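PDB 3MWF: iron-regulated ABC transporter siderophore-binding protein SirA, which binds the ferric siderophore staphyloferrin B and probably delivers it to an ABC transporter for iron uptake in Staphylococcus aureus. Local coordinates for residues A[223-228]-A[262-267]; A[6-11]-A[106-111]. One frame throughout, in Å; residues are numbered along the deposited sequence. Where two conformers were deposited one is given.

Contact 1 (A[223-228]-A[262-267])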
ATOM      1  N   ILE A 223      17.502   4.803   4.281  1.00 15.05           N
ATOM      2  CA  ILE A 223      16.385   5.566   3.711  1.00 14.33           C
ATOM      3  C   ILE A 223      16.013   4.969   2.372  1.00 14.67           C
ATOM      4  O   ILE A 223      16.881   4.690   1.546  1.00 14.03           O
ATOM      5  CB  ILE A 223      16.740   7.077   3.582  1.00 14.46           C
ATOM      6  CG1 ILE A 223      16.876   7.720   4.973  1.00 13.49           C
ATOM      7  CG2 ILE A 223      15.701   7.834   2.689  1.00 15.26           C
ATOM      8  CD1 ILE A 223      17.352   9.192   4.940  1.00 12.81           C
ATOM      9  N   PHE A 224      14.713   4.763   2.170  1.00 14.00           N
ATOM     10  CA  PHE A 224      14.191   4.170   0.956  1.00 14.36           C
ATOM     11  C   PHE A 224      13.505   5.272   0.203  1.00 14.48           C
ATOM     12  O   PHE A 224      12.566   5.883   0.727  1.00 15.49           O
ATOM     13  CB  PHE A 224      13.206   3.067   1.357  1.00 14.55           C
ATOM     14  CG  PHE A 224      13.855   1.956   2.128  1.00 15.12           C
ATOM     15  CD1 PHE A 224      14.570   0.965   1.444  1.00 17.70           C
ATOM     16  CD2 PHE A 224      13.829   1.928   3.532  1.00 14.26           C
ATOM     17  CE1 PHE A 224      15.203  -0.048   2.135  1.00 16.73           C
ATOM     18  CE2 PHE A 224      14.449   0.901   4.249  1.00 17.06           C
ATOM     19  CZ  PHE A 224      15.147  -0.100   3.541  1.00 17.20           C
ATOM     20  N   VAL A 225      13.975   5.554  -1.010  1.00 13.86           N
ATOM     21  CA  VAL A 225      13.426   6.679  -1.776  1.00 14.72           C
ATOM     22  C   VAL A 225      12.478   6.217  -2.888  1.00 15.00           C
ATOM     23  O   VAL A 225      12.870   5.408  -3.731  1.00 15.18           O
ATOM     24  CB  VAL A 225      14.569   7.528  -2.376  1.00 14.05           C
ATOM     25  CG1 VAL A 225      14.034   8.610  -3.308  1.00 16.71           C
ATOM     26  CG2 VAL A 225      15.385   8.172  -1.266  1.00 15.83           C
ATOM     27  N   VAL A 226      11.265   6.770  -2.909  1.00 14.23           N
ATOM     28  CA  VAL A 226      10.249   6.431  -3.931  1.00 14.11           C
ATOM     29  C   VAL A 226       9.880   7.685  -4.698  1.00 14.42           C
ATOM     30  O   VAL A 226       9.469   8.687  -4.104  1.00 14.17           O
ATOM     31  CB  VAL A 226       8.961   5.844  -3.293  1.00 15.11           C
ATOM     32  CG1 VAL A 226       7.971   5.410  -4.382  1.00 14.99           C
ATOM     33  CG2 VAL A 226       9.253   4.675  -2.376  1.00 16.08           C
ATOM     34  N   LYS A 227      10.054   7.662  -6.023  1.00 14.41           N
ATOM     35  CA  LYS A 227       9.654   8.797  -6.864  1.00 13.92           C
ATOM     36  C   LYS A 227       8.267   8.433  -7.384  1.00 14.07           C
ATOM     37  O   LYS A 227       8.120   7.449  -8.112  1.00 15.07           O
ATOM     38  CB  LYS A 227      10.650   8.963  -8.021  1.00 14.98           C
ATOM     39  CG  LYS A 227      11.934   9.657  -7.573  1.00 18.65           C
ATOM     40  CD  LYS A 227      12.931   9.792  -8.734  1.00 27.09           C
ATOM     41  CE  LYS A 227      13.648   8.491  -9.025  1.00 30.18           C
ATOM     42  NZ  LYS A 227      14.678   8.174  -7.965  1.00 35.56           N
ATOM     43  N   SER A 228       7.244   9.173  -6.965  1.00 12.59           N
ATOM     44  CA  SER A 228       5.872   8.794  -7.303  1.00 13.45           C
ATOM     45  C   SER A 228       4.926   9.959  -7.129  1.00 13.09           C
ATOM     46  O   SER A 228       4.889  10.587  -6.077  1.00 13.61           O
ATOM     47  CB  SER A 228       5.415   7.613  -6.426  1.00 13.17           C
ATOM     48  OG  SER A 228       4.085   7.200  -6.748  1.00 13.04           O
ATOM     49  N   VAL A 262      21.299   4.680   1.214  1.00 19.10           N
ATOM     50  CA  VAL A 262      20.055   5.166   0.606  1.00 18.42           C
ATOM     51  C   VAL A 262      19.754   4.206  -0.533  1.00 19.62           C
ATOM     52  O   VAL A 262      20.647   3.923  -1.350  1.00 19.64           O
ATOM     53  CB  VAL A 262      20.188   6.634   0.097  1.00 18.60           C
ATOM     54  CG1 VAL A 262      18.892   7.116  -0.548  1.00 18.85           C
ATOM     55  CG2 VAL A 262      20.534   7.583   1.236  1.00 18.31           C
ATOM     56  N   SER A 263      18.532   3.664  -0.552  1.00 19.13           N
ATOM     57  CA  SER A 263      18.068   2.886  -1.714  1.00 20.26           C
ATOM     58  C   SER A 263      17.218   3.761  -2.596  1.00 20.83           C
ATOM     59  O   SER A 263      16.148   4.206  -2.177  1.00 20.54           O
ATOM     60  CB  SER A 263      17.272   1.662  -1.284  1.00 19.52           C
ATOM     61  OG  SER A 263      18.045   0.746  -0.524  1.00 20.03           O
ATOM     62  N   ASP A 264      17.708   4.007  -3.803  1.00 22.40           N
ATOM     63  CA  ASP A 264      17.137   4.958  -4.728  1.00 25.33           C
ATOM     64  C   ASP A 264      16.363   4.195  -5.788  1.00 25.54           C
ATOM     65  O   ASP A 264      16.487   2.991  -5.881  1.00 25.52           O
ATOM     66  CB  ASP A 264      18.276   5.733  -5.412  1.00 26.55           C
ATOM     67  CG  ASP A 264      17.976   7.186  -5.531  1.00 31.71           C
ATOM     68  OD1 ASP A 264      16.771   7.546  -5.542  1.00 34.11           O
ATOM     69  OD2 ASP A 264      18.950   7.985  -5.608  1.00 37.27           O
ATOM     70  N   ASP A 265      15.591   4.903  -6.601  1.00 27.60           N
ATOM     71  CA  ASP A 265      14.789   4.252  -7.658  1.00 29.06           C
ATOM     72  C   ASP A 265      14.181   2.888  -7.289  1.00 27.55           C
ATOM     73  O   ASP A 265      14.508   1.842  -7.848  1.00 29.82           O
ATOM     74  CB  ASP A 265      15.573   4.144  -8.954  1.00 30.27           C
ATOM     75  CG  ASP A 265      15.186   5.212  -9.934  1.00 34.77           C
ATOM     76  OD1 ASP A 265      15.671   6.362  -9.766  1.00 38.77           O
ATOM     77  OD2 ASP A 265      14.391   4.904 -10.851  1.00 37.39           O
ATOM     78  N   LEU A 266      13.326   2.924  -6.294  1.00 24.68           N
ATOM     79  CA  LEU A 266      12.541   1.775  -5.925  1.00 21.55           C
ATOM     80  C   LEU A 266      11.304   1.791  -6.811  1.00 19.92           C
ATOM     81  O   LEU A 266      10.897   2.855  -7.256  1.00 20.68           O
ATOM     82  CB  LEU A 266      12.142   1.927  -4.469  1.00 21.05           C
ATOM     83  CG  LEU A 266      13.331   2.002  -3.512  1.00 19.85           C
ATOM     84  CD1 LEU A 266      12.809   2.329  -2.131  1.00 20.17           C
ATOM     85  CD2 LEU A 266      14.074   0.669  -3.509  1.00 20.64           C
ATOM     86  N   ASP A 267      10.718   0.629  -7.047  1.00 17.25           N
ATOM     87  CA  ASP A 267       9.523   0.549  -7.890  1.00 15.84           C
ATOM     88  C   ASP A 267       8.335   1.086  -7.108  1.00 14.64           C
ATOM     89  O   ASP A 267       7.935   0.479  -6.110  1.00 13.46           O
ATOM     90  CB  ASP A 267       9.249  -0.906  -8.275  1.00 16.14           C
ATOM     91  CG  ASP A 267       8.301  -1.010  -9.426  1.00 20.23           C
ATOM     92  OD1 ASP A 267       7.222  -0.361  -9.421  1.00 21.31           O
ATOM     93  OD2 ASP A 267       8.645  -1.705 -10.388  1.00 24.34           O
TER
HETATM   94  O   HOH W   1      10.966   5.433  -7.419  1.00 26.04           O
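Lys227 NZ is gripped by two carboxylates of the facing segment, lying 2.7 Å from Asp265 OD1 and 3.3 Å from Asp264 OD1, and a third salt bridge joins it to Glu242 of helix 236-246. They lie at the C-terminal end of strand 222-227, which pairs in parallel with 262-263 at an edge of the five-stranded mixed sheet of this binding-protein lobe. The lysine chain bends at its last two torsions (chi3 -78°, chi4 -73°), which turns the ammonium back over the loop; it meets Asp265 OD1 from above the carboxylate plane. Asp264 OD1 also takes the N-H of Asp265, a bond that helps fix this carboxylate. With Glu242 and Asp264 close together, the ammonium probably eases the repulsion between them.

Two backbone bonds set the register: Ser263 N to Ile223 O, and Val225 N to Ser263 O at 2.8 Å, the latter almost straight. Beyond Ser263 the chains diverge, and a water bridges the gap, accepting from Lys227 N and donating to Leu266 O. On the face carrying Phe224 and Ser263, Leu266 reaches in: its CD1 packs on Phe224 CB at 3.6 Å and lies near the ring plane, at its edge. Ser263 OG bonds to His222. On the other face, Val225 CG2 meets Val262 CG1 at 3.7 Å.

Contact 2 (A[6-11]-A[106-111]); sequences TSIKHA and PTVSTD
Strands 6-10 and 107-110 run roughly the same way, their directions 32° apart and their axes 6.9 Å apart at closest approach, and a single backbone hydrogen bond joins the two segments, from Ala11 N to Ser109 O at 2.8 Å. The donor is tilted 20° from the carbonyl plane, and the bond forms just where the first strand ends.

His10 makes the main side-chain contact. Its chi1 of 55° sets CG between the backbone N and the carbonyl carbon, and the imidazole lies flat over the second strand, with Val108 CA 3.9 Å from the ring centroid and almost on the ring normal, a CH-pi contact. Neighbours outside the pair hold the ring's rotation: NE2 bonds to Thr15 and ND1 to the backbone N of Met12, so both ring nitrogens are engaged. Thr15 OG1 also bonds to Thr107 O, tying the same strand edge to the hairpin.

The contact joins two sheets: 6-10 pairs with 13-17 in an N-terminal antiparallel hairpin, while 107-110 is an outermost strand of the six-stranded mixed sheet of the first lobe, and the hairpin packs across that edge. Two residues before His10 in the first strand, Ile8 CG2 meets Val108 CG1 at 4.1 Å, the two side chains crossing at a slant, and Ile8 also touches Leu122 and Ala126 of helix 116-127. At the other end, the methyl CB of Ala11 lies 3.2 Å from Asp111 OD1.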
ATOM      1  N   THR A   6     -24.623 -13.975   5.034  1.00 40.31           N
ATOM      2  CA  THR A   6     -23.526 -13.596   5.932  1.00 38.86           C
ATOM      3  C   THR A   6     -23.622 -12.110   6.284  1.00 37.32           C
ATOM      4  O   THR A   6     -23.744 -11.258   5.389  1.00 36.93           O
ATOM      5  CB  THR A   6     -22.152 -13.848   5.274  1.00 39.11           C
ATOM      6  OG1 THR A   6     -22.151 -15.138   4.646  1.00 40.17           O
ATOM      7  CG2 THR A   6     -21.023 -13.776   6.305  1.00 39.50           C
ATOM      8  N   SER A   7     -23.560 -11.806   7.578  1.00 35.01           N
ATOM      9  CA  SER A   7     -23.557 -10.426   8.050  1.00 33.44           C
ATOM     10  C   SER A   7     -22.133  -9.999   8.385  1.00 31.92           C
ATOM     11  O   SER A   7     -21.430 -10.674   9.144  1.00 32.22           O
ATOM     12  CB  SER A   7     -24.483 -10.245   9.267  1.00 33.63           C
ATOM     13  OG  SER A   7     -24.549  -8.882   9.667  1.00 34.01           O
ATOM     14  N   ILE A   8     -21.708  -8.875   7.814  1.00 29.22           N
ATOM     15  CA  ILE A   8     -20.357  -8.380   8.014  1.00 27.60           C
ATOM     16  C   ILE A   8     -20.334  -6.986   8.635  1.00 26.17           C
ATOM     17  O   ILE A   8     -20.973  -6.073   8.121  1.00 25.08           O
ATOM     18  CB  ILE A   8     -19.605  -8.349   6.668  1.00 27.59           C
ATOM     19  CG1 ILE A   8     -19.380  -9.782   6.175  1.00 28.96           C
ATOM     20  CG2 ILE A   8     -18.282  -7.576   6.804  1.00 27.86           C
ATOM     21  CD1 ILE A   8     -18.828  -9.864   4.814  1.00 31.14           C
ATOM     22  N   LYS A   9     -19.599  -6.840   9.740  1.00 24.45           N
ATOM     23  CA  LYS A   9     -19.331  -5.541  10.358  1.00 24.14           C
ATOM     24  C   LYS A   9     -18.075  -4.931   9.722  1.00 22.69           C
ATOM     25  O   LYS A   9     -17.029  -5.571   9.707  1.00 24.73           O
ATOM     26  CB  LYS A   9     -19.069  -5.718  11.855  1.00 25.27           C
ATOM     27  CG  LYS A   9     -20.312  -5.768  12.727  1.00 30.26           C
ATOM     28  CD  LYS A   9     -19.971  -6.326  14.115  1.00 35.52           C
ATOM     29  CE  LYS A   9     -21.076  -6.096  15.143  1.00 37.88           C
ATOM     30  NZ  LYS A   9     -22.368  -6.724  14.756  1.00 39.94           N
ATOM     31  N   HIS A  10     -18.163  -3.714   9.194  1.00 20.40           N
ATOM     32  CA  HIS A  10     -17.007  -3.139   8.507  1.00 18.49           C
ATOM     33  C   HIS A  10     -16.938  -1.654   8.809  1.00 18.95           C
ATOM     34  O   HIS A  10     -17.678  -1.159   9.681  1.00 19.15           O
ATOM     35  CB  HIS A  10     -17.088  -3.435   6.994  1.00 17.63           C
ATOM     36  CG  HIS A  10     -18.363  -2.975   6.372  1.00 16.50           C
ATOM     37  ND1 HIS A  10     -18.552  -1.680   5.944  1.00 16.49           N
ATOM     38  CD2 HIS A  10     -19.528  -3.626   6.141  1.00 15.07           C
ATOM     39  CE1 HIS A  10     -19.782  -1.551   5.470  1.00 17.85           C
ATOM     40  NE2 HIS A  10     -20.394  -2.718   5.583  1.00 16.26           N
ATOM     41  N   ALA A  11     -16.056  -0.932   8.116  1.00 18.16           N
ATOM     42  CA  ALA A  11     -15.795   0.458   8.475  1.00 18.42           C
ATOM     43  C   ALA A  11     -16.974   1.405   8.292  1.00 18.96           C
ATOM     44  O   ALA A  11     -17.009   2.462   8.909  1.00 19.64           O
ATOM     45  CB  ALA A  11     -14.536   0.995   7.713  1.00 18.07           C
ATOM     46  N   PRO A 106     -24.420  -5.323  -2.134  1.00 18.02           N
ATOM     47  CA  PRO A 106     -23.824  -5.351  -0.800  1.00 17.58           C
ATOM     48  C   PRO A 106     -22.398  -4.829  -0.908  1.00 17.04           C
ATOM     49  O   PRO A 106     -21.636  -5.274  -1.784  1.00 16.11           O
ATOM     50  CB  PRO A 106     -23.811  -6.840  -0.453  1.00 17.79           C
ATOM     51  CG  PRO A 106     -24.976  -7.403  -1.215  1.00 18.69           C
ATOM     52  CD  PRO A 106     -24.935  -6.650  -2.521  1.00 17.67           C
ATOM     53  N   THR A 107     -22.076  -3.870  -0.050  1.00 15.52           N
ATOM     54  CA  THR A 107     -20.804  -3.168  -0.133  1.00 15.84           C
ATOM     55  C   THR A 107     -20.122  -3.277   1.230  1.00 16.12           C
ATOM     56  O   THR A 107     -20.729  -2.978   2.273  1.00 16.14           O
ATOM     57  CB  THR A 107     -21.011  -1.683  -0.471  1.00 15.53           C
ATOM     58  OG1 THR A 107     -21.604  -1.562  -1.760  1.00 15.23           O
ATOM     59  CG2 THR A 107     -19.656  -0.925  -0.475  1.00 15.40           C
ATOM     60  N   VAL A 108     -18.872  -3.725   1.219  1.00 15.66           N
ATOM     61  CA  VAL A 108     -18.085  -3.782   2.460  1.00 15.30           C
ATOM     62  C   VAL A 108     -16.910  -2.827   2.321  1.00 15.25           C
ATOM     63  O   VAL A 108     -16.441  -2.566   1.209  1.00 15.03           O
ATOM     64  CB  VAL A 108     -17.629  -5.219   2.792  1.00 15.64           C
ATOM     65  CG1 VAL A 108     -18.865  -6.107   2.986  1.00 16.05           C
ATOM     66  CG2 VAL A 108     -16.740  -5.807   1.659  1.00 15.55           C
ATOM     67  N   SER A 109     -16.460  -2.251   3.439  0.50 15.35           N
ATOM     68  CA  SER A 109     -15.463  -1.153   3.397  0.50 15.12           C
ATOM     69  C   SER A 109     -14.403  -1.275   4.500  0.50 14.97           C
ATOM     70  O   SER A 109     -14.751  -1.471   5.668  0.50 14.12           O
ATOM     71  CB  SER A 109     -16.189   0.189   3.559  0.50 15.56           C
ATOM     72  OG  SER A 109     -15.311   1.305   3.423  0.50 16.21           O
ATOM     73  N   THR A 110     -13.119  -1.154   4.144  1.00 14.52           N
ATOM     74  CA  THR A 110     -12.062  -0.985   5.145  1.00 14.17           C
ATOM     75  C   THR A 110     -11.910   0.506   5.379  1.00 14.55           C
ATOM     76  O   THR A 110     -12.416   1.325   4.622  1.00 14.86           O
ATOM     77  CB  THR A 110     -10.720  -1.473   4.614  1.00 14.43           C
ATOM     78  OG1 THR A 110     -10.548  -0.924   3.292  1.00 14.60           O
ATOM     79  CG2 THR A 110     -10.672  -3.013   4.535  1.00 15.80           C
ATOM     80  N   ASP A 111     -11.195   0.876   6.433  1.00 13.84           N
ATOM     81  CA  ASP A 111     -10.964   2.289   6.723  1.00 15.79           C
ATOM     82  C   ASP A 111     -10.117   2.942   5.615  1.00 15.66           C
ATOM     83  O   ASP A 111     -10.421   4.043   5.136  1.00 16.13           O
ATOM     84  CB  ASP A 111     -10.192   2.416   8.025  1.00 16.27           C
ATOM     85  CG  ASP A 111     -11.071   2.331   9.263  1.00 23.54           C
ATOM     86  OD1 ASP A 111     -12.277   2.672   9.209  1.00 26.51           O
ATOM     87  OD2 ASP A 111     -10.511   1.989  10.333  1.00 27.25           O
TER

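How the contacts relate
The contacts lie on opposite sides of the chain's centre, their centres 34 Å apart and their nearest atoms about 19 Å apart, and they do not touch. Contact 2 closes before contact 1 opens along the chain, and the long helix 130-155 comes between them in sequence. They share no sheet: contact 2 sets the N-terminal hairpin against an edge strand of the six-stranded sheet, while contact 1 pairs an edge strand with its neighbour in the five-stranded one. Staphyloferrin B sits between the two lobes. The side chain of Asp111 is about 9 Å from the bound siderophore, as is the side chain of Val226, and neither contact supplies a residue of the pocket.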